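Local coordinates for putative ABC transporter subunit, substrate-binding component (Rhodopseudomonas palustris, PDB 4EVR), which probably serves as the periplasmic substrate-binding component of an ABC transporter, and holds benzoate in the cleft between its two lobes, at residues Y211-G216 and W236-L241; K153-T158 and K184-A189; V90-A95 and Y161-E166. All blocks are in the same frame, centred on the assembly; numbering follows the deposited sequence.

Contact 1 of 3, residues Y211-G216 and W236-L241; sequences YAFFSG and WGPGFL. With BEZ (benzoic acid), chain B.
F213 and F240 meet beside the aromatic ring of benzoate, where two neighbouring parallel strands, 209-213 and 235-238, deliver their C-terminal ends to the cleft. Helix 217-228 links the strands in a beta-alpha-beta unit of one lobe of the type I periplasmic-binding-protein fold. The two phenylalanines use different parts of their rings. F240 lays a face on the ligand, with benzoate C5 3.7 Å above the ring plane and over its centre, whereas F213 presents its edge, F213 CZ lying 3.7 Å from benzoate C4. The same edge touches the stem of F240, F213 CE1 to F240 CB being 3.9 Å. A first torsion that sets CG anti to the backbone N (chi1 168°) brings the F213 ring to the ligand.

Behind this first shell stands P238, lodged against two rings that it crosses at about a right angle: its CG lies 4.0 Å from F213 CD1, and its CD 3.8 Å from Y211 CE1. L241 fills the other flank, its CD1 reaching the CB atoms of both A212 and F214. The backbones join where A212 N donates to W236 O at 3.0 Å. Beyond this bond the short strand axes diverge by 38°, and A212 O, though buried, has no hydrogen-bonding partner; it faces G237 CA and P238 CD instead. A water bridges the two segments, accepting from S215 OG and from G216 N, the N-cap residue of helix 217-228, while donating to F240 O at 2.8 Å.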
loop_
_atom_site.group_PDB
_atom_site.type_symbol
_atom_site.label_atom_id
_atom_site.label_comp_id
_atom_site.label_asym_id
_atom_site.label_seq_id
_atom_site.Cartn_x
_atom_site.Cartn_y
_atom_site.Cartn_z
ATOM N N TYR A 211 -3.345 11.736 14.155
ATOM C CA TYR A 211 -2.783 10.711 13.269
ATOM C C TYR A 211 -3.940 9.914 12.813
ATOM O O TYR A 211 -4.596 9.317 13.657
ATOM C CB TYR A 211 -1.798 9.861 14.037
ATOM C CG TYR A 211 -1.252 8.692 13.286
ATOM C CD1 TYR A 211 -0.150 8.828 12.458
ATOM C CD2 TYR A 211 -1.823 7.435 13.414
ATOM C CE1 TYR A 211 0.390 7.729 11.784
ATOM C CE2 TYR A 211 -1.308 6.330 12.730
ATOM C CZ TYR A 211 -0.177 6.476 11.945
ATOM O OH TYR A 211 0.403 5.382 11.335
ATOM N N ALA A 212 -4.229 9.906 11.512
ATOM C CA ALA A 212 -5.341 9.204 10.957
ATOM C C ALA A 212 -4.889 8.248 9.874
ATOM O O ALA A 212 -4.057 8.621 9.050
ATOM C CB ALA A 212 -6.338 10.163 10.330
ATOM N N PHE A 213 -5.421 7.038 9.881
ATOM C CA PHE A 213 -5.311 6.165 8.739
ATOM C C PHE A 213 -6.717 5.958 8.165
ATOM O O PHE A 213 -7.622 5.330 8.788
ATOM C CB PHE A 213 -4.618 4.823 9.030
ATOM C CG PHE A 213 -4.800 3.834 7.873
ATOM C CD1 PHE A 213 -4.387 4.164 6.592
ATOM C CD2 PHE A 213 -5.627 2.701 8.012
ATOM C CE1 PHE A 213 -4.637 3.302 5.510
ATOM C CE2 PHE A 213 -5.928 1.901 6.924
ATOM C CZ PHE A 213 -5.500 2.232 5.671
ATOM N N PHE A 214 -6.883 6.448 6.945
ATOM C CA PHE A 214 -8.030 6.161 6.071
ATOM C C PHE A 214 -7.422 6.098 4.669
ATOM O O PHE A 214 -6.305 6.548 4.479
ATOM C CB PHE A 214 -9.182 7.174 6.159
ATOM C CG PHE A 214 -9.847 7.190 7.516
ATOM C CD1 PHE A 214 -10.736 6.200 7.881
ATOM C CD2 PHE A 214 -9.568 8.191 8.431
ATOM C CE1 PHE A 214 -11.317 6.204 9.147
ATOM C CE2 PHE A 214 -10.156 8.188 9.684
ATOM C CZ PHE A 214 -11.009 7.178 10.030
ATOM N N SER A 215 -8.157 5.584 3.705
ATOM C CA SER A 215 -7.690 5.584 2.338
ATOM C C SER A 215 -8.926 5.539 1.422
ATOM O O SER A 215 -9.986 5.193 1.863
ATOM C CB SER A 215 -6.775 4.398 2.088
ATOM O OG SER A 215 -5.988 4.625 0.940
ATOM N N GLY A 216 -8.760 5.874 0.183
ATOM C CA GLY A 216 -9.863 5.808 -0.786
ATOM C C GLY A 216 -10.981 6.750 -0.446
ATOM O O GLY A 216 -10.732 7.910 -0.119
ATOM N N TRP A 236 -2.048 14.601 10.454
ATOM C CA TRP A 236 -0.967 13.764 9.967
ATOM C C TRP A 236 -1.452 12.369 9.653
ATOM O O TRP A 236 -2.469 11.908 10.191
ATOM C CB TRP A 236 0.110 13.625 11.041
ATOM C CG TRP A 236 1.015 14.830 11.190
ATOM C CD1 TRP A 236 0.733 15.991 11.831
ATOM C CD2 TRP A 236 2.404 14.892 10.835
ATOM N NE1 TRP A 236 1.847 16.813 11.839
ATOM C CE2 TRP A 236 2.902 16.129 11.304
ATOM C CE3 TRP A 236 3.287 14.000 10.190
ATOM C CZ2 TRP A 236 4.224 16.508 11.126
ATOM C CZ3 TRP A 236 4.607 14.362 10.064
ATOM C CH2 TRP A 236 5.064 15.601 10.528
ATOM N N GLY A 237 -0.612 11.610 8.945
ATOM C CA GLY A 237 -0.894 10.201 8.760
ATOM C C GLY A 237 0.063 9.525 7.807
ATOM O O GLY A 237 0.936 10.197 7.253
ATOM N N PRO A 238 -0.027 8.213 7.666
ATOM C CA PRO A 238 0.671 7.533 6.539
ATOM C C PRO A 238 0.099 8.141 5.279
ATOM O O PRO A 238 -1.094 8.588 5.258
ATOM C CB PRO A 238 0.297 6.058 6.715
ATOM C CG PRO A 238 -1.045 6.115 7.385
ATOM C CD PRO A 238 -1.036 7.328 8.269
ATOM N N GLY A 239 0.855 8.078 4.213
ATOM C CA GLY A 239 0.491 8.708 2.953
ATOM C C GLY A 239 -0.722 8.271 2.249
ATOM O O GLY A 239 -1.207 8.957 1.355
ATOM N N PHE A 240 -1.189 7.102 2.605
ATOM C CA PHE A 240 -2.455 6.606 2.043
ATOM C C PHE A 240 -3.583 7.563 2.366
ATOM O O PHE A 240 -4.607 7.565 1.657
ATOM C CB PHE A 240 -2.773 5.243 2.673
ATOM C CG PHE A 240 -1.578 4.357 2.766
ATOM C CD1 PHE A 240 -0.936 3.925 1.634
ATOM C CD2 PHE A 240 -1.043 4.020 3.989
ATOM C CE1 PHE A 240 0.197 3.187 1.715
ATOM C CE2 PHE A 240 0.084 3.230 4.066
ATOM C CZ PHE A 240 0.740 2.890 2.941
ATOM N N LEU A 241 -3.434 8.376 3.424
ATOM C CA LEU A 241 -4.500 9.356 3.770
ATOM C C LEU A 241 -4.690 10.391 2.673
ATOM O O LEU A 241 -5.786 10.879 2.535
ATOM C CB LEU A 241 -4.108 10.026 5.088
ATOM C CG LEU A 241 -5.075 11.090 5.637
ATOM C CD1 LEU A 241 -6.408 10.478 5.996
ATOM C CD2 LEU A 241 -4.428 11.825 6.740
HETATM C C BEZ B . -4.486 -2.304 4.202
HETATM O O1 BEZ B . -3.444 -3.012 4.336
HETATM O O2 BEZ B . -5.636 -2.686 4.554
HETATM C C1 BEZ B . -4.425 -0.993 3.487
HETATM C C2 BEZ B . -5.562 -0.492 2.833
HETATM C C3 BEZ B . -5.502 0.725 2.159
HETATM C C4 BEZ B . -4.291 1.431 2.218
HETATM C C5 BEZ B . -3.162 0.919 2.880
HETATM C C6 BEZ B . -3.204 -0.300 3.498
HETATM O O HOH W 1 -6.200 6.971 -0.529
#

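Contact 2 of 3, residues K153-T158 and K184-A189; sequences KAVTVT and KDITIA
The D185 carboxylate faces T156 across two parallel strands, 153-159 and 181-188, joined by helix 162-177 in a beta-alpha-beta unit at one margin of a lobe's sheet. T156 OG1 donates to D185 OD1 at 2.6 Å, on the anti side of the oxygen and 18° out of the carboxylate plane. D185 OD2 forms a salt bridge with K172 of the linking helix, so both oxygens are engaged and the group's rotation is restrained. T156 OG1 sits between its own backbone N and carbonyl carbon (chi1 75°), a rotation that aims it at the neighbouring strand. There it also accepts from a water, which donates a second time to I186 O and so ties side chain to backbone.

Four backbone bonds set the parallel register: T156 N to K184 O, I186 N to T156 O (2.8 Å), T158 N to I186 O, and I188 N to T158 O. The face bearing V155, V157 and I186 is packed by apolar side chains. I186 CD1 reaches V155 CG1 at 3.8 Å and V157 CG2 at 4.2 Å; the I186 side chain lies alongside that of V157 and points the same way. I202 of helix 196-205 packs over both valines. Further along the strands, the other branch of V157 carries the packing on, V157 CG1 lying 4.3 Å from I188 CD1.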
loop_
_atom_site.group_PDB
_atom_site.type_symbol
_atom_site.label_atom_id
_atom_site.label_comp_id
_atom_site.label_asym_id
_atom_site.label_seq_id
_atom_site.Cartn_x
_atom_site.Cartn_y
_atom_site.Cartn_z
ATOM N N LYS A 153 1.386 15.242 21.877
ATOM C CA LYS A 153 0.089 14.829 22.415
ATOM C C LYS A 153 -0.900 14.483 21.300
ATOM O O LYS A 153 -1.554 15.376 20.753
ATOM C CB LYS A 153 -0.449 15.967 23.295
ATOM C CG LYS A 153 -1.737 15.654 24.041
ATOM C CD LYS A 153 -2.301 16.901 24.686
ATOM C CE LYS A 153 -3.590 16.604 25.418
ATOM N NZ LYS A 153 -4.253 17.832 25.944
ATOM N N ALA A 154 -1.027 13.192 20.977
ATOM C CA ALA A 154 -1.834 12.777 19.827
ATOM C C ALA A 154 -3.102 12.077 20.170
ATOM O O ALA A 154 -3.211 11.439 21.183
ATOM C CB ALA A 154 -1.021 11.850 18.961
ATOM N N VAL A 155 -4.077 12.176 19.250
ATOM C CA VAL A 155 -5.274 11.371 19.181
ATOM C C VAL A 155 -5.139 10.603 17.886
ATOM O O VAL A 155 -4.788 11.226 16.897
ATOM C CB VAL A 155 -6.584 12.221 19.220
ATOM C CG1 VAL A 155 -7.788 11.440 18.704
ATOM C CG2 VAL A 155 -6.837 12.740 20.616
ATOM N N THR A 156 -5.363 9.277 17.875
ATOM C CA THR A 156 -5.358 8.499 16.609
ATOM C C THR A 156 -6.806 8.241 16.174
ATOM O O THR A 156 -7.738 8.209 17.014
ATOM C CB THR A 156 -4.562 7.203 16.719
ATOM O OG1 THR A 156 -5.303 6.242 17.467
ATOM C CG2 THR A 156 -3.180 7.429 17.358
ATOM N N VAL A 157 -7.028 8.157 14.873
ATOM C CA VAL A 157 -8.359 7.883 14.340
ATOM C C VAL A 157 -8.183 6.919 13.156
ATOM O O VAL A 157 -7.445 7.229 12.234
ATOM C CB VAL A 157 -9.189 9.103 13.897
ATOM C CG1 VAL A 157 -10.666 8.674 13.628
ATOM C CG2 VAL A 157 -9.152 10.178 14.920
ATOM N N THR A 158 -8.883 5.797 13.140
ATOM C CA THR A 158 -8.789 4.881 11.996
ATOM C C THR A 158 -9.961 3.913 12.003
ATOM O O THR A 158 -10.802 3.979 12.871
ATOM C CB THR A 158 -7.435 4.111 12.025
ATOM O OG1 THR A 158 -7.228 3.425 10.801
ATOM C CG2 THR A 158 -7.333 3.158 13.140
ATOM N N LYS A 184 -5.829 9.064 23.181
ATOM C CA LYS A 184 -6.974 8.236 22.827
ATOM C C LYS A 184 -6.764 7.664 21.456
ATOM O O LYS A 184 -6.106 8.320 20.640
ATOM C CB LYS A 184 -8.256 9.097 22.821
ATOM C CG LYS A 184 -9.545 8.414 22.342
ATOM C CD LYS A 184 -10.060 7.450 23.309
ATOM C CE LYS A 184 -11.322 6.719 22.898
ATOM N NZ LYS A 184 -11.659 5.652 23.878
ATOM N N ASP A 185 -7.263 6.437 21.226
ATOM C CA ASP A 185 -7.269 5.805 19.932
ATOM C C ASP A 185 -8.713 5.644 19.532
ATOM O O ASP A 185 -9.404 4.891 20.179
ATOM C CB ASP A 185 -6.575 4.459 19.983
ATOM C CG ASP A 185 -5.123 4.516 20.314
ATOM O OD1 ASP A 185 -4.403 5.335 19.687
ATOM O OD2 ASP A 185 -4.690 3.727 21.172
ATOM N N ILE A 186 -9.202 6.449 18.652
ATOM C CA ILE A 186 -10.606 6.374 18.169
ATOM C C ILE A 186 -10.698 5.376 17.029
ATOM O O ILE A 186 -9.880 5.451 16.091
ATOM C CB ILE A 186 -11.129 7.761 17.712
ATOM C CG1 ILE A 186 -11.007 8.811 18.851
ATOM C CG2 ILE A 186 -12.580 7.649 17.209
ATOM C CD1 ILE A 186 -11.318 10.188 18.484
ATOM N N THR A 187 -11.712 4.454 17.062
ATOM C CA THR A 187 -11.849 3.501 15.938
ATOM C C THR A 187 -13.289 3.521 15.491
ATOM O O THR A 187 -14.197 3.729 16.295
ATOM C CB THR A 187 -11.394 2.079 16.283
ATOM O OG1 THR A 187 -12.266 1.585 17.303
ATOM C CG2 THR A 187 -9.975 2.037 16.753
ATOM N N ILE A 188 -13.473 3.341 14.214
ATOM C CA ILE A 188 -14.774 3.307 13.540
ATOM C C ILE A 188 -14.846 1.995 12.823
ATOM O O ILE A 188 -13.832 1.548 12.282
ATOM C CB ILE A 188 -14.789 4.536 12.573
ATOM C CG1 ILE A 188 -14.946 5.816 13.435
ATOM C CG2 ILE A 188 -15.935 4.495 11.579
ATOM C CD1 ILE A 188 -14.460 6.972 12.724
ATOM N N ALA A 189 -15.990 1.360 12.785
ATOM C CA ALA A 189 -16.076 0.091 12.086
ATOM C C ALA A 189 -15.815 0.284 10.609
ATOM O O ALA A 189 -16.306 1.255 10.009
ATOM C CB ALA A 189 -17.449 -0.512 12.273
HETATM O O HOH W 2 -7.240 4.690 16.485
#

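Contact 3 of 3, residues V90-A95 and Y161-E166; sequences VHSGVA and YAAGEE. With BEZ (benzoic acid), chain B.
Aromatic stacking is the main direct link between the segments. The H91 imidazole and the Y161 phenol form an offset stack, with centroids 4.1 Å apart and planes inclined by 19°; Y161 CE1 sits over the centre of the imidazole, while H91 NE2 falls toward the rim of the phenol. The opposite face of Y161 is met by A163 N.

Hydrogen bonding across the gap passes through benzoate. Its O2 receives S92 N at 2.9 Å and Y161 OH at 2.6 Å, one donor from each segment, and its O1 accepts S92 OG, also at 2.6 Å. G115 N binds the ligand as well.

Capping holds the stack in place. H91 is the N-cap of helix 92-105: its ND1 accepts from G93 N at 2.9 Å and, weakly, from V94 N, which fixes the imidazole's rotation.

Van der Waals contact is slight, chiefly A163 CB against S92 OG (3.9 Å). The N-terminus of helix 92-105 meets the carboxylate through S92 N, which probably favours the negative charge, while the start of helix 162-177 brings Y161 and A163 to it, consistent with the ligand-binding cleft between the lobes of type I periplasmic binding proteins.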
loop_
_atom_site.group_PDB
_atom_site.type_symbol
_atom_site.label_atom_id
_atom_site.label_comp_id
_atom_site.label_asym_id
_atom_site.label_seq_id
_atom_site.Cartn_x
_atom_site.Cartn_y
_atom_site.Cartn_z
ATOM N N VAL A 90 -5.735 -5.274 -1.681
ATOM C CA VAL A 90 -5.646 -3.985 -0.982
ATOM C C VAL A 90 -5.895 -4.114 0.532
ATOM O O VAL A 90 -5.093 -3.576 1.271
ATOM C CB VAL A 90 -6.602 -2.947 -1.596
ATOM C CG1 VAL A 90 -6.738 -1.725 -0.733
ATOM C CG2 VAL A 90 -6.157 -2.603 -2.976
ATOM N N HIS A 91 -7.000 -4.749 0.966
ATOM C CA HIS A 91 -7.435 -4.803 2.360
ATOM C C HIS A 91 -6.678 -5.902 3.102
ATOM O O HIS A 91 -6.674 -7.050 2.686
ATOM C CB HIS A 91 -8.958 -5.008 2.429
ATOM C CG HIS A 91 -9.598 -5.025 3.780
ATOM N ND1 HIS A 91 -9.367 -6.047 4.678
ATOM C CD2 HIS A 91 -10.502 -4.170 4.314
ATOM C CE1 HIS A 91 -10.172 -5.799 5.707
ATOM N NE2 HIS A 91 -10.919 -4.710 5.485
ATOM N N SER A 92 -5.986 -5.528 4.171
ATOM C CA SER A 92 -5.152 -6.477 4.945
ATOM C C SER A 92 -5.899 -7.701 5.488
ATOM O O SER A 92 -5.272 -8.740 5.671
ATOM C CB SER A 92 -4.500 -5.778 6.132
ATOM O OG SER A 92 -3.308 -5.093 5.804
ATOM N N GLY A 93 -7.179 -7.587 5.810
ATOM C CA GLY A 93 -7.926 -8.765 6.315
ATOM C C GLY A 93 -8.174 -9.736 5.180
ATOM O O GLY A 93 -7.877 -10.922 5.275
ATOM N N VAL A 94 -8.572 -9.212 4.022
ATOM C CA VAL A 94 -8.769 -10.047 2.866
ATOM C C VAL A 94 -7.413 -10.714 2.506
ATOM O O VAL A 94 -7.370 -11.923 2.274
ATOM C CB VAL A 94 -9.320 -9.268 1.669
ATOM C CG1 VAL A 94 -9.410 -10.150 0.431
ATOM C CG2 VAL A 94 -10.663 -8.595 1.966
ATOM N N ALA A 95 -6.314 -9.919 2.485
ATOM C CA ALA A 95 -5.007 -10.391 2.078
ATOM C C ALA A 95 -4.486 -11.473 2.980
ATOM O O ALA A 95 -3.823 -12.405 2.507
ATOM C CB ALA A 95 -3.990 -9.267 2.029
ATOM N N TYR A 161 -9.816 -2.520 11.935
ATOM C CA TYR A 161 -9.394 -3.746 11.293
ATOM C C TYR A 161 -7.870 -3.799 11.359
ATOM O O TYR A 161 -7.249 -2.840 11.761
ATOM C CB TYR A 161 -10.007 -3.940 9.891
ATOM C CG TYR A 161 -9.319 -3.222 8.767
ATOM C CD1 TYR A 161 -8.532 -3.918 7.840
ATOM C CD2 TYR A 161 -9.584 -1.873 8.509
ATOM C CE1 TYR A 161 -7.935 -3.259 6.759
ATOM C CE2 TYR A 161 -8.998 -1.212 7.426
ATOM C CZ TYR A 161 -8.223 -1.923 6.517
ATOM O OH TYR A 161 -7.557 -1.254 5.487
ATOM N N ALA A 162 -7.278 -4.894 10.970
ATOM C CA ALA A 162 -5.790 -5.118 11.092
ATOM C C ALA A 162 -4.914 -3.977 10.587
ATOM O O ALA A 162 -3.960 -3.630 11.273
ATOM C CB ALA A 162 -5.395 -6.387 10.350
ATOM N N ALA A 163 -5.218 -3.361 9.437
ATOM C CA ALA A 163 -4.375 -2.262 8.973
ATOM C C ALA A 163 -4.398 -1.037 9.877
ATOM O O ALA A 163 -3.330 -0.505 10.154
ATOM C CB ALA A 163 -4.737 -1.873 7.583
ATOM N N GLY A 164 -5.577 -0.602 10.350
ATOM C CA GLY A 164 -5.627 0.519 11.266
ATOM C C GLY A 164 -4.891 0.191 12.541
ATOM O O GLY A 164 -4.058 0.947 13.000
ATOM N N GLU A 165 -5.142 -0.964 13.085
ATOM C CA GLU A 165 -4.525 -1.344 14.342
ATOM C C GLU A 165 -2.997 -1.400 14.218
ATOM O O GLU A 165 -2.305 -0.946 15.141
ATOM C CB GLU A 165 -5.110 -2.681 14.775
ATOM C CG GLU A 165 -4.485 -3.300 16.011
ATOM C CD GLU A 165 -5.028 -4.681 16.341
ATOM O OE1 GLU A 165 -5.273 -4.944 17.541
ATOM O OE2 GLU A 165 -5.186 -5.507 15.409
ATOM N N GLU A 166 -2.479 -1.988 13.148
ATOM C CA GLU A 166 -1.036 -2.164 13.008
ATOM C C GLU A 166 -0.347 -0.839 12.678
ATOM O O GLU A 166 0.717 -0.579 13.198
ATOM C CB GLU A 166 -0.709 -3.249 11.978
ATOM C CG GLU A 166 -1.197 -4.637 12.367
ATOM C CD GLU A 166 -0.993 -5.658 11.275
ATOM O OE1 GLU A 166 -0.540 -5.266 10.180
ATOM O OE2 GLU A 166 -1.162 -6.863 11.539
HETATM C C BEZ B . -4.486 -2.304 4.202
HETATM O O1 BEZ B . -3.444 -3.012 4.336
HETATM O O2 BEZ B . -5.636 -2.686 4.554
HETATM C C1 BEZ B . -4.425 -0.993 3.487
HETATM C C2 BEZ B . -5.562 -0.492 2.833
HETATM C C3 BEZ B . -5.502 0.725 2.159
HETATM C C4 BEZ B . -4.291 1.431 2.218
HETATM C C5 BEZ B . -3.162 0.919 2.880
HETATM C C6 BEZ B . -3.204 -0.300 3.498
#

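How the contacts relate
Contacts 1 and 2 lie side by side in one sheet, their centres 12 Å apart: strand 153-159 abuts strand 209-213, with V157 N 3.0 Å from Y211 O, and T158 OG1 is hydrogen-bonded to F213 O at 2.8 Å. Contact 3 lies in front of their C-terminal edge, its centre about 13 Å from the centre of contact 1 and 16 Å from that of contact 2. Its helix 162-177 is the crossover of contact 2. Benzoate divides the work: contact 3 grips its carboxylate, contact 1 its ring, and F213 CE2 lies 3.8 Å from Y161 OH where the two meet. Contact 2 stands further back and does not touch the ligand.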